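361aa long hypothetical D-aminopeptidase (Pyrococcus horikoshii, PDB 2DRH) is of unknown function but belongs to the S58 peptidase family and may act as an aminopeptidase. Local coordinates at residues 59-62 against 63-66; 209-212 against 213-216; 98-101 against 102-105; 16-20 against 21-25. One frame throughout, in Å; residues are numbered along the deposited sequence.

How the contacts relate
All four contacts are local turns, each at a connection in the fold. Contact 4 leads into strand 28-36, contact 1 links strand 48-56 to strand 65-73, contact 3 turns strand 96-100 into helix 104-118, and contact 2 lies in the loop between strand 198-207 and helix 222-225. None touches another. Contacts 1 and 4 approach to about 6 Å between nearest atoms, and contacts 3 and 4 to about 9 Å. Contacts 1 and 2 sit on opposite sides of the chain's centre, their own centres 38 Å apart. Contacts 2 and 3 both meet other subunits. No catalytic residue or ligand is identified at any of them, so they are described as parts of the fold.

Contact 1. Residues 59-62 against 63-66; sequences EGNI and YKEK
Asn61 bonds to the chain ahead of it through both of its oxygens. Its backbone O accepts from Glu65 N at 2.9 Å, and its side-chain OD1 accepts from Lys64 N, also at 2.9 Å and nearly straight at 165°. That second donor sits well above the amide plane, away from either lone pair. With CG anti to the backbone N (chi1 -171°), the amide folds over the start of the turn, where OD1 also lies 2.9 Å from Tyr63 N. The result is a single alpha-turn whose first side chain also caps Lys64 N within it, the bend by which the loop after strand 48-56 enters strand 65-73. With an alanine here the turn would probably lose the side-chain acceptor of Lys64 N and one of the two bonds to Asn119 OD1. A water adds an indirect link: it accepts from Asn61 N at 3.0 Å and donates to Glu65 OE1 at 2.8 Å. Lys64 CG lies against the Asn61 amide, 3.8 Å from its CG, and the lysine then runs off to a salt bridge with Asp121. Lys66 curls back so that NZ donates to Tyr63 O at 2.7 Å, in the carbonyl plane; the same ammonium also pairs with Glu93 and His292.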
loop_
_atom_site.group_PDB
_atom_site.type_symbol
_atom_site.label_atom_id
_atom_site.label_comp_id
_atom_site.label_asym_id
_atom_site.label_seq_id
_atom_site.Cartn_x
_atom_site.Cartn_y
_atom_site.Cartn_z
ATOM N N GLU A 59 -16.644 -26.459 -0.846
ATOM C CA GLU A 59 -18.008 -26.892 -1.156
ATOM C C GLU A 59 -19.142 -26.511 -0.189
ATOM O O GLU A 59 -20.313 -26.780 -0.467
ATOM C CB GLU A 59 -17.993 -28.409 -1.372
ATOM C CG GLU A 59 -17.014 -28.843 -2.458
ATOM C CD GLU A 59 -16.632 -30.313 -2.364
ATOM O OE1 GLU A 59 -16.000 -30.709 -1.355
ATOM O OE2 GLU A 59 -16.965 -31.071 -3.300
ATOM N N GLY A 60 -18.808 -25.882 0.932
ATOM C CA GLY A 60 -19.835 -25.491 1.879
ATOM C C GLY A 60 -20.244 -24.036 1.727
ATOM O O GLY A 60 -20.180 -23.476 0.628
ATOM N N ASN A 61 -20.669 -23.426 2.832
ATOM C CA ASN A 61 -21.086 -22.028 2.835
ATOM C C ASN A 61 -19.845 -21.144 3.007
ATOM O O ASN A 61 -19.271 -21.067 4.091
ATOM C CB ASN A 61 -22.073 -21.766 3.983
ATOM C CG ASN A 61 -22.702 -20.379 3.908
ATOM O OD1 ASN A 61 -22.005 -19.370 3.763
ATOM N ND2 ASN A 61 -24.023 -20.325 4.012
ATOM N N ILE A 62 -19.447 -20.475 1.929
ATOM C CA ILE A 62 -18.261 -19.619 1.941
ATOM C C ILE A 62 -18.370 -18.406 2.867
ATOM O O ILE A 62 -17.374 -17.961 3.429
ATOM C CB ILE A 62 -17.927 -19.162 0.508
ATOM C CG1 ILE A 62 -17.929 -20.382 -0.417
ATOM C CG2 ILE A 62 -16.555 -18.507 0.471
ATOM C CD1 ILE A 62 -17.852 -20.049 -1.881
ATOM N N TYR A 63 -19.576 -17.881 3.039
ATOM C CA TYR A 63 -19.780 -16.732 3.920
ATOM C C TYR A 63 -19.646 -17.083 5.411
ATOM O O TYR A 63 -19.014 -16.352 6.188
ATOM C CB TYR A 63 -21.164 -16.136 3.675
ATOM C CG TYR A 63 -21.463 -14.915 4.509
ATOM C CD1 TYR A 63 -20.869 -13.682 4.217
ATOM C CD2 TYR A 63 -22.350 -14.983 5.578
ATOM C CE1 TYR A 63 -21.161 -12.547 4.973
ATOM C CE2 TYR A 63 -22.649 -13.851 6.341
ATOM C CZ TYR A 63 -22.051 -12.635 6.027
ATOM O OH TYR A 63 -22.376 -11.513 6.756
ATOM N N LYS A 64 -20.260 -18.196 5.816
ATOM C CA LYS A 64 -20.202 -18.623 7.210
ATOM C C LYS A 64 -18.860 -19.272 7.507
ATOM O O LYS A 64 -18.383 -19.237 8.640
ATOM C CB LYS A 64 -21.357 -19.587 7.517
ATOM C CG LYS A 64 -22.722 -18.929 7.389
ATOM C CD LYS A 64 -22.877 -17.791 8.391
ATOM C CE LYS A 64 -24.133 -16.969 8.122
ATOM N NZ LYS A 64 -25.360 -17.812 8.047
ATOM N N GLU A 65 -18.255 -19.870 6.486
ATOM C CA GLU A 65 -16.944 -20.483 6.642
ATOM C C GLU A 65 -16.021 -19.873 5.606
ATOM O O GLU A 65 -15.912 -20.352 4.475
ATOM C CB GLU A 65 -17.022 -22.007 6.488
ATOM C CG GLU A 65 -17.751 -22.654 7.650
ATOM C CD GLU A 65 -17.530 -24.146 7.734
ATOM O OE1 GLU A 65 -17.913 -24.856 6.778
ATOM O OE2 GLU A 65 -16.974 -24.599 8.763
ATOM N N LYS A 66 -15.362 -18.796 6.019
ATOM C CA LYS A 66 -14.451 -18.037 5.166
ATOM C C LYS A 66 -13.066 -18.674 5.024
ATOM O O LYS A 66 -12.660 -19.517 5.835
ATOM C CB LYS A 66 -14.301 -16.628 5.744
ATOM C CG LYS A 66 -15.604 -15.855 5.892
ATOM C CD LYS A 66 -15.528 -14.913 7.085
ATOM C CE LYS A 66 -16.421 -13.695 6.940
ATOM N NZ LYS A 66 -17.847 -14.010 6.634
HETATM O O HOH W 1 -20.172 -25.158 5.206
#

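Contact 2. Residues 209-212 against 213-216; sequences FGRR and EDLT
Arg211 CB is wedged between two carboxylates, 3.0 Å from Glu213 OE2 and 3.1 Å from Asp214 OD2. The Glu213 oxygen also meets the edge of the Arg211 guanidinium, in its plane, forming a rather long salt bridge of 3.5 Å from NH1 to OE2, with the two flat groups 73° apart. Glu213 gets there by doubling back: CG lies between the backbone N and the carbonyl carbon (chi1 39°), and the chain bends at chi2 (-64°), which brings CD over the Arg212 backbone. Asp214 is tied to Arg211 twice. Arg211 N donates to Asp214 OD2 at 3.1 Å, meeting it from above the carboxylate plane, and Asp214 N returns a bond to Arg211 O, again 3.1 Å. A glutamine in place of Glu213 would probably leave both Arg211 and Arg232, which pairs with OE1, short of their counter-charge. One shell out, Tyr274 OH is hydrogen-bonded to Asp214 OD2, and Thr216 OG1 donates to Asp214 O at 2.8 Å. Arg212 is turned the other way, its buried guanidinium gripped by the backbone carbonyls of Phe179, Glu180, Trp229 and Pro230 and in cation-pi contact with the Phe181 ring; Lys313 of the second subunit packs on Asp214. The arrangement is a type I beta turn over 211-214, its last side chain reaching back to the N-H of its first residue, within the connection from strand 198-207 to helix 222-225.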
loop_
_atom_site.group_PDB
_atom_site.type_symbol
_atom_site.label_atom_id
_atom_site.label_comp_id
_atom_site.label_asym_id
_atom_site.label_seq_id
_atom_site.Cartn_x
_atom_site.Cartn_y
_atom_site.Cartn_z
ATOM N N PHE A 209 -4.659 -10.319 -22.688
ATOM C CA PHE A 209 -3.587 -9.335 -22.853
ATOM C C PHE A 209 -2.560 -9.713 -23.909
ATOM O O PHE A 209 -2.649 -10.759 -24.559
ATOM C CB PHE A 209 -2.822 -9.180 -21.538
ATOM C CG PHE A 209 -1.978 -10.387 -21.193
ATOM C CD1 PHE A 209 -2.561 -11.531 -20.643
ATOM C CD2 PHE A 209 -0.615 -10.403 -21.472
ATOM C CE1 PHE A 209 -1.789 -12.682 -20.378
ATOM C CE2 PHE A 209 0.166 -11.545 -21.212
ATOM C CZ PHE A 209 -0.425 -12.683 -20.665
ATOM N N GLY A 210 -1.575 -8.832 -24.055
ATOM C CA GLY A 210 -0.464 -9.068 -24.957
ATOM C C GLY A 210 -0.552 -8.754 -26.428
ATOM O O GLY A 210 -1.609 -8.870 -27.052
ATOM N N ARG A 211 0.594 -8.339 -26.967
ATOM C CA ARG A 211 0.751 -8.037 -28.387
ATOM C C ARG A 211 1.164 -9.373 -28.993
ATOM O O ARG A 211 1.730 -10.221 -28.296
ATOM C CB ARG A 211 1.881 -7.027 -28.609
ATOM C CG ARG A 211 1.523 -5.571 -28.401
ATOM C CD ARG A 211 2.804 -4.762 -28.248
ATOM N NE ARG A 211 2.684 -3.386 -28.721
ATOM C CZ ARG A 211 2.578 -3.044 -30.001
ATOM N NH1 ARG A 211 2.573 -3.978 -30.944
ATOM N NH2 ARG A 211 2.493 -1.765 -30.341
ATOM N N ARG A 212 0.901 -9.561 -30.278
ATOM C CA ARG A 212 1.244 -10.813 -30.940
ATOM C C ARG A 212 2.706 -11.222 -30.753
ATOM O O ARG A 212 2.998 -12.373 -30.418
ATOM C CB ARG A 212 0.923 -10.718 -32.439
ATOM C CG ARG A 212 1.341 -11.944 -33.245
ATOM C CD ARG A 212 0.626 -13.204 -32.772
ATOM N NE ARG A 212 -0.794 -13.201 -33.109
ATOM C CZ ARG A 212 -1.266 -13.279 -34.349
ATOM N NH1 ARG A 212 -0.432 -13.367 -35.378
ATOM N NH2 ARG A 212 -2.572 -13.261 -34.562
ATOM N N GLU A 213 3.616 -10.274 -30.959
ATOM C CA GLU A 213 5.045 -10.538 -30.849
ATOM C C GLU A 213 5.632 -10.715 -29.452
ATOM O O GLU A 213 6.804 -11.078 -29.326
ATOM C CB GLU A 213 5.839 -9.454 -31.588
ATOM C CG GLU A 213 5.282 -8.049 -31.426
ATOM C CD GLU A 213 3.895 -7.912 -32.034
ATOM O OE1 GLU A 213 3.738 -8.247 -33.228
ATOM O OE2 GLU A 213 2.965 -7.478 -31.324
ATOM N N ASP A 214 4.851 -10.461 -28.407
ATOM C CA ASP A 214 5.379 -10.631 -27.059
ATOM C C ASP A 214 5.370 -12.103 -26.635
ATOM O O ASP A 214 6.246 -12.550 -25.896
ATOM C CB ASP A 214 4.564 -9.822 -26.043
ATOM C CG ASP A 214 4.556 -8.328 -26.342
ATOM O OD1 ASP A 214 5.594 -7.785 -26.780
ATOM O OD2 ASP A 214 3.506 -7.696 -26.116
ATOM N N LEU A 215 4.382 -12.849 -27.120
ATOM C CA LEU A 215 4.212 -14.259 -26.774
ATOM C C LEU A 215 5.507 -15.056 -26.614
ATOM O O LEU A 215 6.289 -15.226 -27.555
ATOM C CB LEU A 215 3.290 -14.940 -27.796
ATOM C CG LEU A 215 2.909 -16.407 -27.533
ATOM C CD1 LEU A 215 2.321 -16.574 -26.134
ATOM C CD2 LEU A 215 1.915 -16.861 -28.586
ATOM N N THR A 216 5.714 -15.549 -25.397
ATOM C CA THR A 216 6.890 -16.334 -25.064
ATOM C C THR A 216 6.429 -17.653 -24.454
ATOM O O THR A 216 5.757 -17.659 -23.423
ATOM C CB THR A 216 7.751 -15.586 -24.041
ATOM O OG1 THR A 216 7.964 -14.245 -24.505
ATOM C CG2 THR A 216 9.095 -16.285 -23.856
#

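Contact 3. Residues 98-101 against 102-105; sequences LTNT and LSIG
Asn100 and Ser103 make the tight part of this contact. Ser103 OG lies 2.8 Å from Asn100 ND2, while Asn100 OD1 stands 2.9 Å from Ser103 N and 3.1 Å from Leu102 N. Asn100 CG sits between its own backbone N and carbonyl carbon (chi1 70°), and that torsion swings the amide over the start of the second segment. Beneath it, Ser103 N donates to Asn100 O at 3.0 Å (152°), closing a type I beta turn over 100-103. Ile104 adds to the squeeze, its CG2 branch pressed to 3.3 Å from Thr101 O. This turn is the first corner of a beta-alpha-beta unit, carrying the chain from strand 96-100 into helix 104-118, which is followed by strand 132-136. Polar ends here have partners on the neighbouring strands: Asn100 ND2 bonds to Thr50, Thr99 OG1 to Gly51 O and Thr101 OG1 to Glu135. Looser contacts lie at two further places. Thr99 CG2 brushes Ser103 CB at 3.9 Å, and Thr101 CG2 meets Leu102 CD1 at 4.0 Å, methyl against methyl. Both are buried: Thr99 packs on Val52 and Val149 of its own chain, Thr101 and Leu102 on Ser128 of the third subunit. Val108 of that subunit meets Ile104.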
loop_
_atom_site.group_PDB
_atom_site.type_symbol
_atom_site.label_atom_id
_atom_site.label_comp_id
_atom_site.label_asym_id
_atom_site.label_seq_id
_atom_site.Cartn_x
_atom_site.Cartn_y
_atom_site.Cartn_z
ATOM N N LEU A 98 -16.050 -14.057 -12.255
ATOM C CA LEU A 98 -15.330 -13.386 -13.317
ATOM C C LEU A 98 -16.322 -13.154 -14.447
ATOM O O LEU A 98 -17.181 -14.000 -14.706
ATOM C CB LEU A 98 -14.172 -14.259 -13.809
ATOM C CG LEU A 98 -13.260 -14.840 -12.718
ATOM C CD1 LEU A 98 -12.088 -15.568 -13.363
ATOM C CD2 LEU A 98 -12.760 -13.736 -11.816
ATOM N N THR A 99 -16.216 -12.000 -15.096
ATOM C CA THR A 99 -17.085 -11.668 -16.216
ATOM C C THR A 99 -16.489 -10.491 -16.987
ATOM O O THR A 99 -15.326 -10.156 -16.793
ATOM C CB THR A 99 -18.510 -11.329 -15.750
ATOM O OG1 THR A 99 -19.361 -11.230 -16.897
ATOM C CG2 THR A 99 -18.541 -10.017 -14.959
ATOM N N ASN A 100 -17.261 -9.871 -17.875
ATOM C CA ASN A 100 -16.709 -8.754 -18.633
ATOM C C ASN A 100 -16.791 -7.457 -17.834
ATOM O O ASN A 100 -17.604 -7.320 -16.913
ATOM C CB ASN A 100 -17.407 -8.608 -19.995
ATOM C CG ASN A 100 -18.836 -8.119 -19.880
ATOM O OD1 ASN A 100 -19.086 -6.962 -19.538
ATOM N ND2 ASN A 100 -19.788 -9.003 -20.166
ATOM N N THR A 101 -15.944 -6.505 -18.197
ATOM C CA THR A 101 -15.879 -5.225 -17.501
ATOM C C THR A 101 -17.211 -4.557 -17.187
ATOM O O THR A 101 -17.454 -4.168 -16.044
ATOM C CB THR A 101 -15.021 -4.213 -18.281
ATOM O OG1 THR A 101 -13.798 -4.840 -18.677
ATOM C CG2 THR A 101 -14.694 -2.991 -17.397
ATOM N N LEU A 102 -18.073 -4.419 -18.191
ATOM C CA LEU A 102 -19.352 -3.750 -17.988
ATOM C C LEU A 102 -20.450 -4.576 -17.336
ATOM O O LEU A 102 -21.528 -4.054 -17.064
ATOM C CB LEU A 102 -19.851 -3.173 -19.314
ATOM C CG LEU A 102 -19.390 -1.754 -19.684
ATOM C CD1 LEU A 102 -17.944 -1.540 -19.315
ATOM C CD2 LEU A 102 -19.604 -1.532 -21.172
ATOM N N SER A 103 -20.188 -5.855 -17.076
ATOM C CA SER A 103 -21.185 -6.715 -16.426
ATOM C C SER A 103 -20.931 -6.888 -14.925
ATOM O O SER A 103 -21.644 -7.645 -14.259
ATOM C CB SER A 103 -21.213 -8.105 -17.072
ATOM O OG SER A 103 -21.720 -8.075 -18.395
ATOM N N ILE A 104 -19.934 -6.192 -14.378
ATOM C CA ILE A 104 -19.636 -6.350 -12.957
ATOM C C ILE A 104 -20.823 -6.015 -12.059
ATOM O O ILE A 104 -21.013 -6.642 -11.010
ATOM C CB ILE A 104 -18.417 -5.504 -12.507
ATOM C CG1 ILE A 104 -18.689 -4.017 -12.723
ATOM C CG2 ILE A 104 -17.168 -5.964 -13.253
ATOM C CD1 ILE A 104 -17.686 -3.115 -12.020
ATOM N N GLY A 105 -21.620 -5.033 -12.467
ATOM C CA GLY A 105 -22.778 -4.666 -11.678
ATOM C C GLY A 105 -23.776 -5.809 -11.679
ATOM O O GLY A 105 -24.343 -6.162 -10.640
#

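Contact 4. Residues 16-20 against 21-25; sequences GKRNK and ITDVK
Gly16 brings its CA to 3.5 Å from Asp23 OD2, so close that a CB on this residue would collide with the carboxylate. Lys17 only grazes the group and points its chain away. At Arg18 the grip begins: its backbone N donates to Asp23 OD1 at 2.8 Å, almost straight (163°) and through the syn lone pair of OD1. The Arg18 side chain follows, CG lying 3.2 Å from OD1, but the guanidinium runs on past, with NE still 5.1 Å from that oxygen. Asn19, in a left-handed backbone conformation (phi 57°, psi 49°), lies with its N close to OD2. Lys20 N donates to the same OD2 at 3.0 Å, coming from above the carboxylate plane, and Lys20 O takes the N-H of Asp23 at 2.9 Å. That bond closes the turn over 20-23, which carries the 3-10 segment 21-23, and the Asp23 carboxylate gathers the preceding loop round itself. Ser189 bonds to OD2 as well. Lys20 leads off to Glu167 and the Phe165 ring, the Asn19 side chain packs against strand 184-193, with OD1 accepting from Ser189 N and ND2 bonding to Glu321 of helix 309-328, and Ile21 packs on Val29 of strand 28-36 and Ala245 of strand 240-246.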
loop_
_atom_site.group_PDB
_atom_site.type_symbol
_atom_site.label_atom_id
_atom_site.label_comp_id
_atom_site.label_asym_id
_atom_site.label_seq_id
_atom_site.Cartn_x
_atom_site.Cartn_y
_atom_site.Cartn_z
ATOM N N GLY A 16 -0.580 -31.513 -10.733
ATOM C CA GLY A 16 -1.500 -32.342 -9.977
ATOM C C GLY A 16 -2.159 -33.337 -10.914
ATOM O O GLY A 16 -1.935 -33.286 -12.120
ATOM N N LYS A 17 -2.981 -34.229 -10.367
ATOM C CA LYS A 17 -3.663 -35.250 -11.163
ATOM C C LYS A 17 -4.408 -34.703 -12.381
ATOM O O LYS A 17 -4.257 -35.217 -13.488
ATOM C CB LYS A 17 -4.642 -36.034 -10.280
ATOM C CG LYS A 17 -3.972 -36.787 -9.140
ATOM C CD LYS A 17 -4.984 -37.508 -8.256
ATOM C CE LYS A 17 -5.780 -38.550 -9.032
ATOM N NZ LYS A 17 -6.738 -39.286 -8.149
ATOM N N ARG A 18 -5.215 -33.669 -12.173
ATOM C CA ARG A 18 -5.985 -33.077 -13.263
ATOM C C ARG A 18 -5.239 -31.906 -13.915
ATOM O O ARG A 18 -5.579 -31.477 -15.017
ATOM C CB ARG A 18 -7.336 -32.586 -12.729
ATOM C CG ARG A 18 -7.990 -33.535 -11.724
ATOM C CD ARG A 18 -9.246 -32.930 -11.099
ATOM N NE ARG A 18 -10.411 -33.029 -11.973
ATOM C CZ ARG A 18 -11.370 -33.941 -11.844
ATOM N NH1 ARG A 18 -11.315 -34.839 -10.872
ATOM N NH2 ARG A 18 -12.388 -33.956 -12.691
ATOM N N ASN A 19 -4.210 -31.413 -13.236
ATOM C CA ASN A 19 -3.439 -30.268 -13.710
ATOM C C ASN A 19 -4.405 -29.099 -13.907
ATOM O O ASN A 19 -4.431 -28.448 -14.954
ATOM C CB ASN A 19 -2.697 -30.586 -15.014
ATOM C CG ASN A 19 -1.688 -29.500 -15.386
ATOM O OD1 ASN A 19 -1.102 -28.857 -14.508
ATOM N ND2 ASN A 19 -1.473 -29.300 -16.684
ATOM N N LYS A 20 -5.214 -28.866 -12.877
ATOM C CA LYS A 20 -6.198 -27.791 -12.856
ATOM C C LYS A 20 -6.279 -27.278 -11.425
ATOM O O LYS A 20 -5.895 -27.979 -10.482
ATOM C CB LYS A 20 -7.574 -28.301 -13.285
ATOM C CG LYS A 20 -7.715 -28.659 -14.758
ATOM C CD LYS A 20 -9.084 -29.289 -15.002
ATOM C CE LYS A 20 -9.320 -29.634 -16.467
ATOM N NZ LYS A 20 -9.670 -28.433 -17.289
ATOM N N ILE A 21 -6.785 -26.061 -11.262
ATOM C CA ILE A 21 -6.906 -25.466 -9.938
ATOM C C ILE A 21 -7.710 -26.349 -8.971
ATOM O O ILE A 21 -7.505 -26.295 -7.759
ATOM C CB ILE A 21 -7.559 -24.068 -10.020
ATOM C CG1 ILE A 21 -7.455 -23.370 -8.666
ATOM C CG2 ILE A 21 -9.015 -24.192 -10.466
ATOM C CD1 ILE A 21 -7.932 -21.923 -8.680
ATOM N N THR A 22 -8.614 -27.161 -9.513
ATOM C CA THR A 22 -9.444 -28.047 -8.695
ATOM C C THR A 22 -8.672 -29.229 -8.108
ATOM O O THR A 22 -9.256 -30.088 -7.443
ATOM C CB THR A 22 -10.639 -28.590 -9.489
ATOM O OG1 THR A 22 -10.180 -29.121 -10.736
ATOM C CG2 THR A 22 -11.649 -27.488 -9.748
ATOM N N ASP A 23 -7.370 -29.289 -8.370
ATOM C CA ASP A 23 -6.556 -30.351 -7.796
ATOM C C ASP A 23 -6.444 -29.996 -6.321
ATOM O O ASP A 23 -6.022 -30.805 -5.496
ATOM C CB ASP A 23 -5.170 -30.415 -8.445
ATOM C CG ASP A 23 -5.175 -31.202 -9.741
ATOM O OD1 ASP A 23 -5.823 -32.266 -9.773
ATOM O OD2 ASP A 23 -4.531 -30.774 -10.719
ATOM N N VAL A 24 -6.819 -28.759 -6.003
ATOM C CA VAL A 24 -6.835 -28.305 -4.619
ATOM C C VAL A 24 -8.208 -28.808 -4.176
ATOM O O VAL A 24 -9.237 -28.234 -4.537
ATOM C CB VAL A 24 -6.767 -26.761 -4.523
ATOM C CG1 VAL A 24 -6.837 -26.320 -3.065
ATOM C CG2 VAL A 24 -5.470 -26.259 -5.150
ATOM N N LYS A 25 -8.214 -29.905 -3.426
ATOM C CA LYS A 25 -9.452 -30.531 -2.975
ATOM C C LYS A 25 -10.484 -29.551 -2.429
ATOM O O LYS A 25 -10.190 -28.746 -1.541
ATOM C CB LYS A 25 -9.155 -31.604 -1.917
ATOM C CG LYS A 25 -8.710 -31.057 -0.571
ATOM C CD LYS A 25 -7.251 -30.618 -0.589
ATOM C CE LYS A 25 -6.923 -29.728 0.602
ATOM N NZ LYS A 25 -7.604 -28.404 0.471
#